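Local atomic coordinates of exonuclease mut-7 homolog (Aedes aegypti, PDB entry 7JW2), a protein that probably trims the 3' ends of Argonaute-bound microRNAs as a magnesium-dependent 3'-5' exoribonuclease, this chain being its exonuclease (EXO) domain. Residues L151-L163 against D188-E200. Numbering follows the deposited sequence.
Sequences LANLVRLCLGKKL and DAFCLLEIYDAIE
I195 and L151 are the two knobs of a knobs-into-holes joint between helix 151-159 and helix 179-205 of this DnaQ-like, RNase H-fold exonuclease domain. I195 sits among L151, L154, V155 and C158, and L151 among D188, C191, L192 and I195. The two knobs meet directly, L151 CD1 lying 3.5 Å from I195 CD1. With CG1 anti to the carbonyl carbon (chi1 -75°) and the chain extended beyond it, I195 brings CD1 against L151 and V155, while its other branch, CG2, packs 3.7 Å from L154 CD2. L151 also forks: CD1 reaches L192 CD2, and CD2 meets the carboxylate of D188 from above its plane, offset toward the oxygens, 3.8 Å from OD2. V155 brings only CG2 into the seam, 3.8 Å from C191 SG.

Farther along, the helices come close enough for C158 CB to rest 3.8 Å from A198 CB, and C158 SG touches I195 CG2 and I199 CG1. The segment axes approach to 9.2 Å at an angle of 49°, and no hydrogen bond crosses between them; the contacts are van der Waals, mostly between apolar side chains.

One layer out, W129 of helix 125-132 packs on L154, and L128 of the same helix on I199. On another side of helix 179-205, L192 packs on A35 of strand 33-40, joining that helix to the central sheet. Near the C-terminal end of helix 151-159, H3 hydrogen-bonds E194 OE1 and touches L159. The side chain of L159 crosses that of E194 at about a right angle, setting L159 CD2 3.7 Å from E194 CB.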
ATOM      1  N   LEU A 151      26.803 -17.873   4.552  1.00 22.12           N
ATOM      2  CA  LEU A 151      26.697 -16.548   3.946  1.00 20.84           C
ATOM      3  C   LEU A 151      27.930 -15.699   4.238  1.00 21.00           C
ATOM      4  O   LEU A 151      28.389 -14.945   3.370  1.00 19.99           O
ATOM      5  CB  LEU A 151      25.420 -15.840   4.419  1.00 19.19           C
ATOM      6  CG  LEU A 151      25.239 -14.410   3.911  1.00 20.53           C
ATOM      7  CD1 LEU A 151      25.125 -14.390   2.388  1.00 19.38           C
ATOM      8  CD2 LEU A 151      24.019 -13.739   4.550  1.00 23.17           C
ATOM      9  N   ALA A 152      28.495 -15.812   5.443  1.00 21.71           N
ATOM     10  CA  ALA A 152      29.666 -15.007   5.767  1.00 21.16           C
ATOM     11  C   ALA A 152      30.818 -15.303   4.816  1.00 19.95           C
ATOM     12  O   ALA A 152      31.531 -14.388   4.388  1.00 22.15           O
ATOM     13  CB  ALA A 152      30.095 -15.259   7.212  1.00 22.33           C
ATOM     14  N   ASN A 153      31.007 -16.569   4.464  1.00 21.18           N
ATOM     15  CA  ASN A 153      32.090 -16.910   3.547  1.00 20.69           C
ATOM     16  C   ASN A 153      31.778 -16.457   2.124  1.00 22.53           C
ATOM     17  O   ASN A 153      32.683 -16.048   1.387  1.00 22.57           O
ATOM     18  CB  ASN A 153      32.364 -18.410   3.596  1.00 21.69           C
ATOM     19  CG  ASN A 153      33.063 -18.821   4.879  1.00 28.43           C
ATOM     20  OD1 ASN A 153      33.590 -17.974   5.600  1.00 31.67           O
ATOM     21  ND2 ASN A 153      33.065 -20.114   5.169  1.00 33.53           N
ATOM     22  N   LEU A 154      30.507 -16.519   1.716  1.00 21.39           N
ATOM     23  CA  LEU A 154      30.145 -16.032   0.388  1.00 20.04           C
ATOM     24  C   LEU A 154      30.363 -14.528   0.272  1.00 20.13           C
ATOM     25  O   LEU A 154      30.759 -14.027  -0.787  1.00 17.62           O
ATOM     26  CB  LEU A 154      28.690 -16.392   0.080  1.00 18.88           C
ATOM     27  CG  LEU A 154      28.257 -16.172  -1.363  1.00 18.87           C
ATOM     28  CD1 LEU A 154      29.278 -16.781  -2.340  1.00 21.91           C
ATOM     29  CD2 LEU A 154      26.861 -16.760  -1.568  1.00 19.16           C
ATOM     30  N   VAL A 155      30.090 -13.783   1.346  1.00 18.68           N
ATOM     31  CA  VAL A 155      30.373 -12.351   1.351  1.00 18.07           C
ATOM     32  C   VAL A 155      31.863 -12.095   1.147  1.00 22.50           C
ATOM     33  O   VAL A 155      32.255 -11.216   0.371  1.00 21.67           O
ATOM     34  CB  VAL A 155      29.861 -11.711   2.654  1.00 19.55           C
ATOM     35  CG1 VAL A 155      30.441 -10.331   2.826  1.00 21.63           C
ATOM     36  CG2 VAL A 155      28.334 -11.627   2.622  1.00 19.78           C
ATOM     37  N   ARG A 156      32.717 -12.846   1.844  1.00 22.08           N
ATOM     38  CA  ARG A 156      34.154 -12.654   1.667  1.00 24.21           C
ATOM     39  C   ARG A 156      34.588 -12.971   0.241  1.00 24.27           C
ATOM     40  O   ARG A 156      35.354 -12.215  -0.362  1.00 25.15           O
ATOM     41  CB  ARG A 156      34.934 -13.510   2.658  1.00 25.28           C
ATOM     42  CG  ARG A 156      36.384 -13.059   2.825  1.00 28.14           C
ATOM     43  CD  ARG A 156      37.002 -13.709   4.041  1.00 34.43           C
ATOM     44  NE  ARG A 156      37.129 -15.150   3.852  1.00 37.92           N
ATOM     45  CZ  ARG A 156      36.361 -16.057   4.453  1.00 34.13           C
ATOM     46  NH1 ARG A 156      35.400 -15.672   5.279  1.00 33.16           N
ATOM     47  NH2 ARG A 156      36.551 -17.349   4.219  1.00 38.43           N
ATOM     48  N   LEU A 157      34.098 -14.087  -0.312  1.00 20.75           N
ATOM     49  CA  LEU A 157      34.473 -14.483  -1.669  1.00 19.39           C
ATOM     50  C   LEU A 157      34.051 -13.445  -2.700  1.00 22.41           C
ATOM     51  O   LEU A 157      34.765 -13.209  -3.680  1.00 20.95           O
ATOM     52  CB  LEU A 157      33.846 -15.831  -2.014  1.00 22.32           C
ATOM     53  CG  LEU A 157      34.407 -17.061  -1.308  1.00 24.16           C
ATOM     54  CD1 LEU A 157      33.407 -18.190  -1.362  1.00 25.37           C
ATOM     55  CD2 LEU A 157      35.698 -17.477  -1.971  1.00 26.21           C
ATOM     56  N   CYS A 158      32.885 -12.828  -2.514  1.00 20.00           N
ATOM     57  CA  CYS A 158      32.366 -11.926  -3.532  1.00 18.40           C
ATOM     58  C   CYS A 158      32.766 -10.478  -3.311  1.00 21.00           C
ATOM     59  O   CYS A 158      32.968  -9.748  -4.283  1.00 23.79           O
ATOM     60  CB  CYS A 158      30.833 -12.010  -3.591  1.00 20.56           C
ATOM     61  SG  CYS A 158      30.199 -13.580  -4.154  1.00 21.16           S
ATOM     62  N   LEU A 159      32.870 -10.034  -2.061  1.00 20.10           N
ATOM     63  CA  LEU A 159      33.095  -8.629  -1.777  1.00 23.37           C
ATOM     64  C   LEU A 159      34.413  -8.327  -1.080  1.00 24.92           C
ATOM     65  O   LEU A 159      34.747  -7.147  -0.927  1.00 26.53           O
ATOM     66  CB  LEU A 159      31.944  -8.081  -0.925  1.00 26.30           C
ATOM     67  CG  LEU A 159      30.537  -8.472  -1.376  1.00 28.03           C
ATOM     68  CD1 LEU A 159      29.561  -7.942  -0.354  1.00 29.06           C
ATOM     69  CD2 LEU A 159      30.218  -7.949  -2.774  1.00 27.43           C
ATOM     70  N   GLY A 160      35.164  -9.340  -0.657  1.00 22.50           N
ATOM     71  CA  GLY A 160      36.491  -9.103  -0.116  1.00 23.89           C
ATOM     72  C   GLY A 160      36.517  -8.476   1.254  1.00 26.79           C
ATOM     73  O   GLY A 160      37.552  -7.936   1.662  1.00 29.14           O
ATOM     74  N   LYS A 161      35.406  -8.528   1.983  1.00 23.62           N
ATOM     75  CA  LYS A 161      35.347  -8.018   3.340  1.00 26.32           C
ATOM     76  C   LYS A 161      34.702  -9.050   4.253  1.00 22.66           C
ATOM     77  O   LYS A 161      33.998  -9.961   3.809  1.00 25.20           O
ATOM     78  CB  LYS A 161      34.583  -6.690   3.400  1.00 28.20           C
ATOM     79  CG  LYS A 161      35.296  -5.568   2.665  1.00 28.92           C
ATOM     80  CD  LYS A 161      34.429  -4.335   2.555  1.00 32.10           C
ATOM     81  CE  LYS A 161      35.189  -3.199   1.897  1.00 35.35           C
ATOM     82  NZ  LYS A 161      34.647  -1.873   2.296  1.00 39.29           N
ATOM     83  N   LYS A 162      34.986  -8.917   5.542  1.00 23.74           N
ATOM     84  CA  LYS A 162      34.412  -9.804   6.539  1.00 26.02           C
ATOM     85  C   LYS A 162      32.990  -9.359   6.873  1.00 22.97           C
ATOM     86  O   LYS A 162      32.723  -8.168   7.030  1.00 24.40           O
ATOM     87  CB  LYS A 162      35.286  -9.795   7.792  1.00 28.53           C
ATOM     88  CG  LYS A 162      34.889 -10.781   8.865  1.00 31.95           C
ATOM     89  CD  LYS A 162      35.570 -10.423  10.181  1.00 36.41           C
ATOM     90  CE  LYS A 162      34.982 -11.200  11.341  1.00 43.04           C
ATOM     91  NZ  LYS A 162      35.289 -12.654  11.232  1.00 45.87           N
ATOM     92  N   LEU A 163      32.074 -10.322   6.962  1.00 22.24           N
ATOM     93  CA  LEU A 163      30.710 -10.051   7.416  1.00 21.58           C
ATOM     94  C   LEU A 163      30.679 -10.095   8.939  1.00 23.50           C
ATOM     95  O   LEU A 163      30.903 -11.150   9.541  1.00 26.68           O
ATOM     96  CB  LEU A 163      29.727 -11.058   6.826  1.00 21.49           C
ATOM     97  CG  LEU A 163      28.255 -10.842   7.179  1.00 23.55           C
ATOM     98  CD1 LEU A 163      27.736  -9.641   6.426  1.00 20.62           C
ATOM     99  CD2 LEU A 163      27.442 -12.097   6.865  1.00 25.60           C
ATOM    100  N   ASP A 188      22.096  -7.779   6.100  1.00 16.35           N
ATOM    101  CA  ASP A 188      21.991  -9.204   5.808  1.00 16.18           C
ATOM    102  C   ASP A 188      21.102  -9.442   4.592  1.00 16.38           C
ATOM    103  O   ASP A 188      21.301 -10.420   3.867  1.00 18.46           O
ATOM    104  CB  ASP A 188      21.496  -9.988   7.029  1.00 19.20           C
ATOM    105  CG  ASP A 188      22.375 -11.209   7.321  1.00 18.08           C
ATOM    106  OD1 ASP A 188      23.610 -11.043   7.474  1.00 20.94           O
ATOM    107  OD2 ASP A 188      21.833 -12.334   7.372  1.00 21.23           O
ATOM    108  N   ALA A 189      20.140  -8.550   4.348  1.00 15.25           N
ATOM    109  CA  ALA A 189      19.380  -8.617   3.104  1.00 14.65           C
ATOM    110  C   ALA A 189      20.144  -7.969   1.947  1.00 15.08           C
ATOM    111  O   ALA A 189      20.254  -8.561   0.865  1.00 15.27           O
ATOM    112  CB  ALA A 189      18.006  -7.966   3.298  1.00 15.39           C
ATOM    113  N   PHE A 190      20.688  -6.761   2.151  1.00 14.97           N
ATOM    114  CA  PHE A 190      21.294  -6.026   1.037  1.00 16.70           C
ATOM    115  C   PHE A 190      22.494  -6.766   0.437  1.00 16.13           C
ATOM    116  O   PHE A 190      22.709  -6.718  -0.786  1.00 15.67           O
ATOM    117  CB  PHE A 190      21.720  -4.624   1.475  1.00 17.05           C
ATOM    118  CG  PHE A 190      22.162  -3.735   0.333  1.00 18.28           C
ATOM    119  CD1 PHE A 190      23.503  -3.634  -0.007  1.00 20.61           C
ATOM    120  CD2 PHE A 190      21.234  -3.002  -0.388  1.00 20.33           C
ATOM    121  CE1 PHE A 190      23.911  -2.819  -1.054  1.00 22.46           C
ATOM    122  CE2 PHE A 190      21.626  -2.178  -1.436  1.00 21.83           C
ATOM    123  CZ  PHE A 190      22.978  -2.088  -1.768  1.00 20.22           C
ATOM    124  N   CYS A 191      23.285  -7.450   1.261  1.00 15.49           N
ATOM    125  CA  CYS A 191      24.495  -8.078   0.727  1.00 15.91           C
ATOM    126  C   CYS A 191      24.166  -9.182  -0.272  1.00 15.30           C
ATOM    127  O   CYS A 191      25.025  -9.554  -1.088  1.00 15.83           O
ATOM    128  CB  CYS A 191      25.376  -8.605   1.870  1.00 18.16           C
ATOM    129  SG  CYS A 191      24.820 -10.147   2.665  1.00 17.78           S
ATOM    130  N   LEU A 192      22.941  -9.719  -0.231  1.00 14.79           N
ATOM    131  CA  LEU A 192      22.552 -10.726  -1.210  1.00 16.60           C
ATOM    132  C   LEU A 192      22.520 -10.132  -2.610  1.00 15.42           C
ATOM    133  O   LEU A 192      22.906 -10.804  -3.581  1.00 14.46           O
ATOM    134  CB  LEU A 192      21.187 -11.314  -0.841  1.00 15.55           C
ATOM    135  CG  LEU A 192      21.078 -11.861   0.585  1.00 14.60           C
ATOM    136  CD1 LEU A 192      19.654 -12.358   0.813  1.00 16.20           C
ATOM    137  CD2 LEU A 192      22.107 -12.959   0.837  1.00 18.61           C
ATOM    138  N   LEU A 193      22.102  -8.865  -2.731  1.00 15.01           N
ATOM    139  CA  LEU A 193      22.135  -8.200  -4.037  1.00 16.02           C
ATOM    140  C   LEU A 193      23.564  -8.055  -4.526  1.00 17.11           C
ATOM    141  O   LEU A 193      23.857  -8.316  -5.703  1.00 17.53           O
ATOM    142  CB  LEU A 193      21.477  -6.824  -3.967  1.00 16.33           C
ATOM    143  CG  LEU A 193      19.989  -6.775  -3.595  1.00 15.93           C
ATOM    144  CD1 LEU A 193      19.644  -5.402  -3.081  1.00 18.91           C
ATOM    145  CD2 LEU A 193      19.120  -7.105  -4.814  1.00 18.35           C
ATOM    146  N   GLU A 194      24.466  -7.641  -3.637  1.00 16.46           N
ATOM    147  CA  GLU A 194      25.873  -7.486  -4.007  1.00 17.16           C
ATOM    148  C   GLU A 194      26.507  -8.821  -4.380  1.00 18.93           C
ATOM    149  O   GLU A 194      27.322  -8.884  -5.312  1.00 18.06           O
ATOM    150  CB  GLU A 194      26.642  -6.838  -2.852  1.00 18.90           C
ATOM    151  CG  GLU A 194      26.073  -5.509  -2.395  1.00 20.62           C
ATOM    152  CD  GLU A 194      26.707  -5.031  -1.104  1.00 23.37           C
ATOM    153  OE1 GLU A 194      26.526  -5.707  -0.069  1.00 21.89           O
ATOM    154  OE2 GLU A 194      27.367  -3.968  -1.119  1.00 26.93           O
ATOM    155  N   ILE A 195      26.148  -9.898  -3.673  1.00 16.17           N
ATOM    156  CA  ILE A 195      26.646 -11.228  -4.020  1.00 17.15           C
ATOM    157  C   ILE A 195      26.179 -11.634  -5.415  1.00 17.49           C
ATOM    158  O   ILE A 195      26.979 -12.080  -6.249  1.00 16.36           O
ATOM    159  CB  ILE A 195      26.213 -12.256  -2.963  1.00 18.17           C
ATOM    160  CG1 ILE A 195      27.042 -12.093  -1.686  1.00 17.12           C
ATOM    161  CG2 ILE A 195      26.344 -13.654  -3.498  1.00 16.17           C
ATOM    162  CD1 ILE A 195      26.444 -12.828  -0.510  1.00 18.41           C
ATOM    163  N   TYR A 196      24.876 -11.509  -5.690  1.00 16.09           N
ATOM    164  CA  TYR A 196      24.372 -11.895  -7.007  1.00 16.61           C
ATOM    165  C   TYR A 196      25.081 -11.122  -8.107  1.00 18.25           C
ATOM    166  O   TYR A 196      25.455 -11.695  -9.144  1.00 17.05           O
ATOM    167  CB  TYR A 196      22.852 -11.680  -7.088  1.00 16.23           C
ATOM    168  CG  TYR A 196      22.299 -12.238  -8.377  1.00 18.03           C
ATOM    169  CD1 TYR A 196      22.139 -13.606  -8.545  1.00 16.99           C
ATOM    170  CD2 TYR A 196      21.999 -11.408  -9.446  1.00 22.30           C
ATOM    171  CE1 TYR A 196      21.677 -14.141  -9.737  1.00 21.44           C
ATOM    172  CE2 TYR A 196      21.536 -11.939 -10.648  1.00 25.68           C
ATOM    173  CZ  TYR A 196      21.375 -13.308 -10.773  1.00 23.41           C
ATOM    174  OH  TYR A 196      20.920 -13.865 -11.952  1.00 26.28           O
ATOM    175  N   ASP A 197      25.275  -9.821  -7.900  1.00 16.77           N
ATOM    176  CA  ASP A 197      25.929  -8.993  -8.910  1.00 21.92           C
ATOM    177  C   ASP A 197      27.355  -9.471  -9.172  1.00 18.87           C
ATOM    178  O   ASP A 197      27.797  -9.535 -10.326  1.00 21.39           O
ATOM    179  CB  ASP A 197      25.902  -7.536  -8.454  1.00 20.60           C
ATOM    180  CG  ASP A 197      26.590  -6.606  -9.417  1.00 29.80           C
ATOM    181  OD1 ASP A 197      25.958  -6.218 -10.418  1.00 33.97           O
ATOM    182  OD2 ASP A 197      27.754  -6.247  -9.159  1.00 33.38           O
ATOM    183  N   ALA A 198      28.077  -9.852  -8.120  1.00 19.36           N
ATOM    184  CA  ALA A 198      29.453 -10.313  -8.306  1.00 19.08           C
ATOM    185  C   ALA A 198      29.506 -11.631  -9.070  1.00 19.90           C
ATOM    186  O   ALA A 198      30.379 -11.825  -9.932  1.00 20.23           O
ATOM    187  CB  ALA A 198      30.139 -10.453  -6.946  1.00 17.81           C
ATOM    188  N   ILE A 199      28.587 -12.552  -8.778  1.00 18.13           N
ATOM    189  CA  ILE A 199      28.563 -13.830  -9.478  1.00 19.25           C
ATOM    190  C   ILE A 199      28.170 -13.636 -10.937  1.00 19.58           C
ATOM    191  O   ILE A 199      28.763 -14.241 -11.836  1.00 19.49           O
ATOM    192  CB  ILE A 199      27.626 -14.815  -8.765  1.00 20.07           C
ATOM    193  CG1 ILE A 199      28.184 -15.124  -7.367  1.00 19.08           C
ATOM    194  CG2 ILE A 199      27.479 -16.088  -9.585  1.00 20.04           C
ATOM    195  CD1 ILE A 199      27.350 -16.086  -6.558  1.00 21.44           C
ATOM    196  N   GLU A 200      27.160 -12.802 -11.190  1.00 18.03           N
ATOM    197  CA  GLU A 200      26.764 -12.455 -12.554  1.00 19.23           C
ATOM    198  C   GLU A 200      27.959 -11.968 -13.368  1.00 21.47           C
ATOM    199  O   GLU A 200      28.187 -12.424 -14.500  1.00 22.83           O
ATOM    200  CB  GLU A 200      25.672 -11.380 -12.488  1.00 20.57           C
ATOM    201  CG  GLU A 200      24.877 -11.109 -13.746  1.00 30.15           C
ATOM    202  CD  GLU A 200      23.685 -10.203 -13.455  1.00 33.96           C
ATOM    203  OE1 GLU A 200      23.874  -9.169 -12.775  1.00 36.16           O
ATOM    204  OE2 GLU A 200      22.557 -10.531 -13.882  1.00 35.22           O
TER